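Local coordinates for putative methylthioribose-1-phosphate isomerase (Pyrococcus horikoshii OT3, PDB 6A34), which probably catalyses the interconversion of 5-methylthioribose 1-phosphate and 5-methylthioribulose 1-phosphate, a step of methionine salvage, at residues 77-81 with 82-86; 88-91 with 92-95; 261-264 with 265-269. One frame throughout, in Å; residues are numbered along the deposited sequence.

Contact 1: 77-81 with 82-86; sequences SKAKT and KEEFL
T81 turns OG1 into the space between its own backbone N and carbonyl carbon (chi1 71°), while E84 sets CG beside its backbone N (chi1 -82°) and then runs out straight, which brings T81 OG1 to the N-H of E84 and the E84 carboxylate back to the N-H of K80. T81 is the N-cap: its OG1 accepts from E84 N at 2.9 Å, taking up an N-H of the first helical turn, and the T81 carbonyl O begins the helical ladder by accepting from F85 N at 3.0 Å. E84 reaches back the other way. Its OE2 receives K80 N at 3.0 Å, a nearly straight bond that arrives from above the carboxylate plane, and its OE1 lies 3.3 Å from K80 CG. The K80 ammonium makes no contact with this carboxylate, NZ standing 5.6 Å from E84 OE1. On the inner side, A79 CB packs on F85 CB at 3.7 Å and sits at the edge of the ring, where S77 OG also lies, 3.5 Å from F85 CD1. The same hydroxyl accepts a hydrogen bond from A79 N, an ST turn. The whole forms a capped surface turn joining helix 59-76 to helix 82-97, with F85 meeting the Y73 ring of helix 59-76 and also L125, I128 and I132 of helix 125-157.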
# COMPACT_ATOMS: atom_id res chain seq x y z
N SER A 77 -33.31 33.74 2.97
CA SER A 77 -34.07 33.95 4.20
C SER A 77 -35.37 34.70 3.88
O SER A 77 -35.35 35.73 3.21
CB SER A 77 -33.29 34.73 5.22
OG SER A 77 -34.09 35.00 6.37
N LYS A 78 -36.47 34.19 4.44
CA LYS A 78 -37.78 34.76 4.31
C LYS A 78 -38.03 35.77 5.44
O LYS A 78 -39.15 36.21 5.57
CB LYS A 78 -38.81 33.63 4.35
CG LYS A 78 -38.67 32.60 3.23
CD LYS A 78 -39.13 33.11 1.88
CE LYS A 78 -38.64 32.28 0.71
NZ LYS A 78 -37.60 32.99 -0.08
N ALA A 79 -36.99 36.17 6.18
CA ALA A 79 -37.11 37.04 7.34
C ALA A 79 -37.67 38.42 6.96
O ALA A 79 -37.19 39.05 6.03
CB ALA A 79 -35.77 37.21 8.01
N LYS A 80 -38.60 38.93 7.77
CA LYS A 80 -39.21 40.23 7.53
C LYS A 80 -38.67 41.28 8.51
O LYS A 80 -39.02 42.45 8.40
CB LYS A 80 -40.73 40.13 7.62
CG LYS A 80 -41.31 39.64 8.94
CD LYS A 80 -42.83 39.39 8.88
CE LYS A 80 -43.22 38.10 8.19
NZ LYS A 80 -44.69 38.02 7.96
N THR A 81 -37.83 40.88 9.48
CA THR A 81 -37.15 41.84 10.31
C THR A 81 -35.68 41.43 10.42
O THR A 81 -35.33 40.27 10.22
CB THR A 81 -37.75 41.93 11.71
OG1 THR A 81 -37.39 40.70 12.33
CG2 THR A 81 -39.26 42.12 11.76
N LYS A 82 -34.85 42.38 10.82
CA LYS A 82 -33.45 42.14 11.18
C LYS A 82 -33.36 41.10 12.30
O LYS A 82 -32.54 40.19 12.21
CB LYS A 82 -32.74 43.42 11.62
CG LYS A 82 -31.25 43.24 11.86
CD LYS A 82 -30.57 44.47 12.39
CE LYS A 82 -30.53 45.60 11.39
NZ LYS A 82 -29.73 46.73 11.92
N GLU A 83 -34.21 41.23 13.33
CA GLU A 83 -34.21 40.29 14.47
C GLU A 83 -34.45 38.86 13.96
O GLU A 83 -33.66 37.97 14.23
CB GLU A 83 -35.25 40.67 15.54
CG GLU A 83 -35.16 39.83 16.82
CD GLU A 83 -36.06 40.25 17.99
OE1 GLU A 83 -35.51 40.64 19.05
OE2 GLU A 83 -37.31 40.15 17.86
N GLU A 84 -35.54 38.63 13.22
CA GLU A 84 -35.81 37.32 12.59
C GLU A 84 -34.60 36.83 11.79
O GLU A 84 -34.30 35.64 11.80
CB GLU A 84 -36.98 37.37 11.60
CG GLU A 84 -38.35 37.28 12.23
CD GLU A 84 -39.49 37.45 11.23
OE1 GLU A 84 -40.54 37.93 11.67
OE2 GLU A 84 -39.31 37.11 10.03
N PHE A 85 -33.92 37.74 11.08
CA PHE A 85 -32.92 37.35 10.14
C PHE A 85 -31.70 36.81 10.90
O PHE A 85 -31.17 35.77 10.55
CB PHE A 85 -32.51 38.49 9.20
CG PHE A 85 -31.35 38.12 8.32
CD1 PHE A 85 -31.55 37.32 7.21
CD2 PHE A 85 -30.06 38.46 8.68
CE1 PHE A 85 -30.47 36.94 6.42
CE2 PHE A 85 -28.99 38.07 7.89
CZ PHE A 85 -29.19 37.32 6.76
N LEU A 86 -31.29 37.58 11.92
CA LEU A 86 -30.18 37.24 12.77
C LEU A 86 -30.47 35.95 13.55
O LEU A 86 -29.56 35.16 13.72
CB LEU A 86 -29.88 38.40 13.72
CG LEU A 86 -29.26 39.62 13.06
CD1 LEU A 86 -28.93 40.71 14.09
CD2 LEU A 86 -28.02 39.22 12.24

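Contact 2: 88-91 with 92-95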
# COMPACT_ATOMS: atom_id res chain seq x y z
N GLY A 88 -32.39 33.51 12.51
CA GLY A 88 -32.23 32.50 11.45
C GLY A 88 -30.77 32.26 11.11
O GLY A 88 -30.35 31.13 10.91
N PHE A 89 -29.99 33.34 11.07
CA PHE A 89 -28.59 33.26 10.77
C PHE A 89 -27.85 32.41 11.83
O PHE A 89 -27.00 31.58 11.50
CB PHE A 89 -27.96 34.64 10.69
CG PHE A 89 -26.46 34.59 10.62
CD1 PHE A 89 -25.70 34.55 11.78
CD2 PHE A 89 -25.81 34.53 9.39
CE1 PHE A 89 -24.33 34.47 11.71
CE2 PHE A 89 -24.43 34.49 9.32
CZ PHE A 89 -23.69 34.44 10.48
N GLU A 90 -28.15 32.68 13.10
CA GLU A 90 -27.61 31.89 14.21
C GLU A 90 -28.03 30.42 14.05
O GLU A 90 -27.20 29.52 14.15
CB GLU A 90 -28.06 32.47 15.55
CG GLU A 90 -26.91 32.73 16.51
CD GLU A 90 -26.20 31.50 17.06
OE1 GLU A 90 -26.89 30.49 17.32
OE2 GLU A 90 -24.97 31.56 17.26
N LYS A 91 -29.31 30.14 13.77
CA LYS A 91 -29.71 28.76 13.54
C LYS A 91 -28.86 28.13 12.42
O LYS A 91 -28.39 27.00 12.54
CB LYS A 91 -31.18 28.63 13.17
CG LYS A 91 -32.13 28.55 14.36
CD LYS A 91 -33.61 28.54 13.95
CE LYS A 91 -34.55 28.43 15.13
NZ LYS A 91 -34.26 29.47 16.15
N ALA A 92 -28.67 28.88 11.32
CA ALA A 92 -27.98 28.36 10.17
C ALA A 92 -26.48 28.14 10.50
O ALA A 92 -25.89 27.16 10.07
CB ALA A 92 -28.19 29.29 9.00
N TYR A 93 -25.89 29.05 11.27
CA TYR A 93 -24.53 28.93 11.74
C TYR A 93 -24.33 27.62 12.51
O TYR A 93 -23.37 26.91 12.25
CB TYR A 93 -24.16 30.13 12.63
CG TYR A 93 -22.94 29.95 13.49
CD1 TYR A 93 -21.68 30.21 13.00
CD2 TYR A 93 -23.06 29.52 14.81
CE1 TYR A 93 -20.55 30.07 13.79
CE2 TYR A 93 -21.94 29.35 15.61
CZ TYR A 93 -20.68 29.63 15.10
OH TYR A 93 -19.57 29.49 15.89
N GLU A 94 -25.27 27.32 13.41
CA GLU A 94 -25.25 26.13 14.26
C GLU A 94 -25.42 24.85 13.44
O GLU A 94 -24.73 23.87 13.68
CB GLU A 94 -26.34 26.19 15.33
CG GLU A 94 -25.99 27.10 16.49
CD GLU A 94 -24.78 26.65 17.30
OE1 GLU A 94 -23.88 27.48 17.54
OE2 GLU A 94 -24.75 25.45 17.70
N ILE A 95 -26.37 24.84 12.50
CA ILE A 95 -26.58 23.68 11.66
C ILE A 95 -25.27 23.33 10.92
O ILE A 95 -24.88 22.17 10.82
CB ILE A 95 -27.76 23.93 10.70
CG1 ILE A 95 -29.09 23.90 11.47
CG2 ILE A 95 -27.76 22.94 9.55
CD1 ILE A 95 -30.35 24.17 10.62
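Y93 N gives its hydrogen to F89 O at 2.8 Å, and the equally short bond from A92 N to G88 O lies one residue back in the same ladder of i to i+4 helix bonds. E94 N to E90 O and I95 N to K91 O, both 3.0 Å, carry it on. Above this backbone E90 runs alongside both Y93 and E94, pointing the same way as each. E90 bends at chi2 (-69°), which brings OE2 to 3.7 Å from CD2 of the Y93 ring, with carboxylate and ring planes 52° apart. Its OE1 meets E94 CG at 3.6 Å. The carboxylates of E90 and E94 are turned only 19° from parallel, with E90 OE2 4.2 Å from E94 OE1; the like charges probably repel, and the salt bridge of K114 to E90 OE2 probably offsets part of this repulsion. K114 also makes a cation-pi contact with the Y93 ring, whose OH is hydrogen-bonded to K97 and N111. On the buried flank F89 CE1 comes within 4.4 Å of Y93 CB. This amphipathic middle of helix 82-97 thus lays F89 and A92 against L70 and Y73 of helix 59-76, and F89 and Y93 against I113, V117 and L110 of helix 104-119.

Contact 3: 261-264 with 265-269; sequences TYML and AVLAR
Y262 and V266, one turn apart, form the first of two side-chain pairs here: CG2 of V266 lies 3.6 Å from CE1 of the tyrosine ring and stays close to CZ and OH, a single methyl approaching the hydroxyl-bearing end of the ring obliquely. CG1 is anti to the valine's backbone N (chi1 170°), which leaves CG2 beside that N and 3.5 Å from Y262 O. The second pair is M263 with L267. The methionine chain bends at chi2 and chi3, bringing CG to 3.7 Å from L267 CD1; SD is modelled closer still, at a separation too tight to be trusted in detail. The same CD1 lies 3.4 Å from M263 O.

Underneath, regular helix bonds fix the spacing of both pairs: V266 N to Y262 O at 3.1 Å and L267 N to M263 O at 2.9 Å, with A268 N to L264 O at 2.7 Å following.

Further out, the second subunit takes over. Y262 OH is hydrogen-bonded to H271 of that subunit, R269 forms a salt bridge with its E270, and V266 and L267 pack on L267 and V266 of the other copy, so this helix face belongs to the dimer interface. At the N-terminal start of the helix, T261 OG1 bonds to K258 O and N257 ND2; N257 and K258, at the end of strand 255-258, are predicted to bind substrate, so the first residue of the helix is hydrogen-bonded directly to the predicted substrate site. Helix 261-270 leads into strand 275-278 of the large sheet, where L264, A265 and A268 pack on F275, while L264 and L267 meet helix 230-235 and Y262 and A265 touch T326 on strand 323-326.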
# COMPACT_ATOMS: atom_id res chain seq x y z
N THR A 261 3.75 9.16 4.22
CA THR A 261 4.58 10.33 3.92
C THR A 261 5.97 10.14 4.53
O THR A 261 6.98 10.36 3.87
CB THR A 261 3.90 11.63 4.36
OG1 THR A 261 2.68 11.76 3.65
CG2 THR A 261 4.75 12.85 4.08
N TYR A 262 5.99 9.69 5.79
CA TYR A 262 7.22 9.44 6.52
C TYR A 262 8.05 8.41 5.77
O TYR A 262 9.26 8.58 5.64
CB TYR A 262 6.96 9.05 7.98
CG TYR A 262 8.20 8.59 8.71
CD1 TYR A 262 9.28 9.44 8.86
CD2 TYR A 262 8.31 7.31 9.23
CE1 TYR A 262 10.45 9.02 9.48
CE2 TYR A 262 9.46 6.88 9.86
CZ TYR A 262 10.55 7.73 9.99
OH TYR A 262 11.68 7.32 10.64
N MET A 263 7.40 7.36 5.26
CA MET A 263 8.06 6.30 4.46
C MET A 263 8.80 6.91 3.26
O MET A 263 9.98 6.57 2.99
CB MET A 263 7.06 5.27 3.95
CG MET A 263 7.70 4.23 2.97
SD MET A 263 7.26 4.56 1.23
CE MET A 263 5.57 3.98 1.37
N LEU A 264 8.10 7.78 2.53
CA LEU A 264 8.62 8.52 1.35
C LEU A 264 9.80 9.42 1.75
O LEU A 264 10.76 9.56 1.01
CB LEU A 264 7.50 9.39 0.76
CG LEU A 264 6.39 8.65 0.03
CD1 LEU A 264 5.39 9.65 -0.55
CD2 LEU A 264 6.97 7.74 -1.05
N ALA A 265 9.66 10.13 2.87
CA ALA A 265 10.75 11.03 3.36
C ALA A 265 12.04 10.20 3.56
O ALA A 265 13.11 10.61 3.11
CB ALA A 265 10.32 11.72 4.64
N VAL A 266 11.91 9.02 4.16
CA VAL A 266 13.08 8.19 4.46
C VAL A 266 13.61 7.62 3.15
O VAL A 266 14.78 7.77 2.88
CB VAL A 266 12.77 7.10 5.50
CG1 VAL A 266 13.91 6.08 5.64
CG2 VAL A 266 12.48 7.73 6.85
N LEU A 267 12.74 7.15 2.27
CA LEU A 267 13.27 6.67 0.97
C LEU A 267 13.85 7.77 0.11
O LEU A 267 14.87 7.53 -0.55
CB LEU A 267 12.19 5.93 0.21
CG LEU A 267 11.75 4.65 0.90
CD1 LEU A 267 10.34 4.37 0.41
CD2 LEU A 267 12.71 3.53 0.57
N ALA A 268 13.26 8.96 0.12
CA ALA A 268 13.83 10.06 -0.69
C ALA A 268 15.28 10.32 -0.29
O ALA A 268 16.18 10.45 -1.13
CB ALA A 268 13.01 11.32 -0.53
N ARG A 269 15.48 10.37 1.01
CA ARG A 269 16.77 10.67 1.61
C ARG A 269 17.79 9.60 1.21
O ARG A 269 18.90 9.93 0.81
CB ARG A 269 16.60 10.76 3.13
CG ARG A 269 17.79 11.39 3.85
CD ARG A 269 18.41 10.45 4.85
NE ARG A 269 18.09 10.78 6.24
CZ ARG A 269 18.15 9.90 7.24
NH1 ARG A 269 18.16 10.29 8.51
NH2 ARG A 269 18.16 8.61 6.95

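How the contacts relate
Going from the N terminus, the chain leaves helix 59-76, turns through contact 1 and enters helix 82-97, on which contact 2 follows directly. The two adjoin in sequence with centres 12 Å apart, and each closes before the next opens, so nothing nests or crosses. Contact 1 closes the turn between two helices; contacts 2 and 3 lie within single helices and close no loop. Together the first two tie helix 82-97 to helices 59-76, 104-119 and 125-157. Contact 3 lies on the other side of the chain's centre, its own centre about 44 Å from that of contact 2, and belongs to the sheet-bearing part, beside the predicted substrate site and the second subunit.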